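Local structure of MIF (Toxoplasma gondii, 4DH4) at residues A[75-80]-A[95-100]. The protein belongs to the macrophage migration inhibitory factor family, whose small alpha/beta subunits pack two helices on a beta sheet and assemble as trimers. Numbering follows the deposited sequence.
Sequences KIAAAL and IYTTFT. With SO4 (sulfate ion), chain B.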
loop_
_atom_site.group_PDB
_atom_site.type_symbol
_atom_site.label_atom_id
_atom_site.label_comp_id
_atom_site.label_asym_id
_atom_site.label_seq_id
_atom_site.Cartn_x
_atom_site.Cartn_y
_atom_site.Cartn_z
ATOM N N LYS A 75 -15.332 -3.537 -14.522
ATOM C CA LYS A 75 -16.214 -2.379 -14.391
ATOM C C LYS A 75 -15.583 -1.270 -13.553
ATOM O O LYS A 75 -15.583 -0.103 -13.962
ATOM C CB LYS A 75 -17.554 -2.803 -13.792
ATOM C CG LYS A 75 -18.576 -1.689 -13.730
ATOM C CD LYS A 75 -19.987 -2.234 -13.899
ATOM C CE LYS A 75 -20.621 -2.501 -12.561
ATOM N NZ LYS A 75 -22.075 -2.007 -12.547
ATOM N N ILE A 76 -15.038 -1.646 -12.392
ATOM C CA ILE A 76 -14.385 -0.697 -11.485
ATOM C C ILE A 76 -13.142 -0.073 -12.127
ATOM O O ILE A 76 -12.943 1.145 -12.058
ATOM C CB ILE A 76 -14.041 -1.352 -10.104
ATOM C CG1 ILE A 76 -15.324 -1.736 -9.357
ATOM C CG2 ILE A 76 -13.201 -0.417 -9.237
ATOM C CD1 ILE A 76 -15.106 -2.690 -8.152
ATOM N N ALA A 77 -12.319 -0.902 -12.763
ATOM C CA ALA A 77 -11.108 -0.409 -13.417
ATOM C C ALA A 77 -11.426 0.574 -14.551
ATOM O O ALA A 77 -10.748 1.594 -14.700
ATOM C CB ALA A 77 -10.267 -1.566 -13.926
ATOM N N ALA A 78 -12.462 0.268 -15.332
ATOM C CA ALA A 78 -12.905 1.145 -16.424
ATOM C C ALA A 78 -13.294 2.519 -15.886
ATOM O O ALA A 78 -12.906 3.548 -16.435
ATOM C CB ALA A 78 -14.077 0.514 -17.164
ATOM N N ALA A 79 -14.038 2.520 -14.788
ATOM C CA ALA A 79 -14.547 3.745 -14.199
ATOM C C ALA A 79 -13.449 4.548 -13.508
ATOM O O ALA A 79 -13.419 5.776 -13.608
ATOM C CB ALA A 79 -15.670 3.425 -13.232
ATOM N N LEU A 80 -12.554 3.852 -12.806
ATOM C CA LEU A 80 -11.468 4.497 -12.072
ATOM C C LEU A 80 -10.387 5.060 -12.991
ATOM O O LEU A 80 -9.926 6.184 -12.784
ATOM C CB LEU A 80 -10.862 3.533 -11.040
ATOM C CG LEU A 80 -11.400 3.538 -9.600
ATOM C CD1 LEU A 80 -12.854 3.959 -9.454
ATOM C CD2 LEU A 80 -11.143 2.202 -8.913
ATOM N N ILE A 95 -2.506 3.187 -16.365
ATOM C CA ILE A 95 -3.031 2.998 -15.017
ATOM C C ILE A 95 -3.243 1.523 -14.741
ATOM O O ILE A 95 -3.962 0.840 -15.490
ATOM C CB ILE A 95 -4.361 3.768 -14.817
ATOM C CG1 ILE A 95 -4.132 5.261 -15.041
ATOM C CG2 ILE A 95 -4.955 3.498 -13.412
ATOM C CD1 ILE A 95 -5.407 6.062 -15.164
ATOM N N TYR A 96 -2.582 1.032 -13.689
ATOM C CA TYR A 96 -2.811 -0.323 -13.191
ATOM C C TYR A 96 -3.774 -0.266 -12.022
ATOM O O TYR A 96 -3.579 0.520 -11.092
ATOM C CB TYR A 96 -1.518 -0.976 -12.698
ATOM C CG TYR A 96 -0.699 -1.751 -13.720
ATOM C CD1 TYR A 96 -1.240 -2.145 -14.956
ATOM C CD2 TYR A 96 0.615 -2.135 -13.418
ATOM C CE1 TYR A 96 -0.468 -2.869 -15.880
ATOM C CE2 TYR A 96 1.386 -2.862 -14.325
ATOM C CZ TYR A 96 0.835 -3.228 -15.551
ATOM O OH TYR A 96 1.595 -3.951 -16.453
ATOM N N THR A 97 -4.806 -1.101 -12.069
ATOM C CA THR A 97 -5.706 -1.284 -10.933
ATOM C C THR A 97 -5.635 -2.750 -10.517
ATOM O O THR A 97 -5.814 -3.635 -11.355
ATOM C CB THR A 97 -7.164 -0.898 -11.280
ATOM O OG1 THR A 97 -7.215 0.444 -11.786
ATOM C CG2 THR A 97 -8.041 -0.980 -10.043
ATOM N N THR A 98 -5.340 -3.002 -9.242
ATOM C CA THR A 98 -5.313 -4.379 -8.726
ATOM C C THR A 98 -6.330 -4.556 -7.614
ATOM O O THR A 98 -6.617 -3.616 -6.856
ATOM C CB THR A 98 -3.900 -4.830 -8.266
ATOM O OG1 THR A 98 -3.493 -4.084 -7.111
ATOM C CG2 THR A 98 -2.878 -4.648 -9.384
ATOM N N PHE A 99 -6.860 -5.773 -7.522
ATOM C CA PHE A 99 -8.008 -6.081 -6.683
ATOM C C PHE A 99 -7.666 -7.155 -5.668
ATOM O O PHE A 99 -6.939 -8.109 -5.976
ATOM C CB PHE A 99 -9.188 -6.508 -7.559
ATOM C CG PHE A 99 -9.642 -5.433 -8.507
ATOM C CD1 PHE A 99 -10.717 -4.602 -8.176
ATOM C CD2 PHE A 99 -8.980 -5.222 -9.716
ATOM C CE1 PHE A 99 -11.124 -3.584 -9.037
ATOM C CE2 PHE A 99 -9.385 -4.188 -10.588
ATOM C CZ PHE A 99 -10.454 -3.383 -10.242
ATOM N N THR A 100 -8.192 -6.990 -4.457
ATOM C CA THR A 100 -7.933 -7.929 -3.368
ATOM C C THR A 100 -9.238 -8.286 -2.672
ATOM O O THR A 100 -9.969 -7.398 -2.215
ATOM C CB THR A 100 -6.921 -7.339 -2.352
ATOM O OG1 THR A 100 -5.691 -7.019 -3.027
ATOM C CG2 THR A 100 -6.637 -8.331 -1.228
HETATM S S SO4 B . -1.595 -5.669 -4.757
HETATM O O1 SO4 B . -1.508 -5.731 -6.216
HETATM O O2 SO4 B . -1.210 -4.329 -4.342
HETATM O O3 SO4 B . -2.961 -5.972 -4.378
HETATM O O4 SO4 B . -0.659 -6.655 -4.212
#
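The beta-alpha-beta unit formed by strand 58-65, helix 70-88 and strand 95-102 brings Ile76 and Ala77 of the helix against Phe99 and Thr97 of the strand. The contact is buried and held by apolar packing. Segments 75-80 and 95-100 run roughly antiparallel, at 146°, with their axes 9.1 Å apart at closest approach.

Phe99 reaches the helix with the far edge of its ring. Its CE1 lies 3.8 Å from Ile76 CG2, and this methyl sits in the plane of the ring, at its rim rather than over a face. The branch point Ile76 CB is just as near to CE1. Phe99 CG stands beside the backbone N (chi1 -62°), and from there the ring extends away from the sheet to the helix. The next atom round the rim, Phe99 CZ, meets Ala77, 4.0 Å from its N and 4.1 Å from its CB. The ring edge thus rests on backbone as well as side chain. The small Ala77 probably helps the strand come near: its CA is 6.0 Å from Thr97 CA. Here Ala77 CB meets Thr97 CB at 4.1 Å.

Thr98 lies on the other face of the strand. Its OG1, placed between the backbone N and the carbonyl carbon (chi1 67°), donates a hydrogen bond of 2.7 Å to sulfate O1. Arg61 of the same chain and Arg61, Lys102 and Lys2 of the second subunit also hydrogen-bond to this ion, which probably came from the crystallisation liquor.

Around the contact, Ile76 also packs on Ala30 and Leu31 of the neighbouring helix 13-31. Thr97 and Phe99 touch Val62 of strand 58-65, parallel to their own. Residues 96-98 pair antiparallel with a strand of the second subunit, which carries the sheet across the interface.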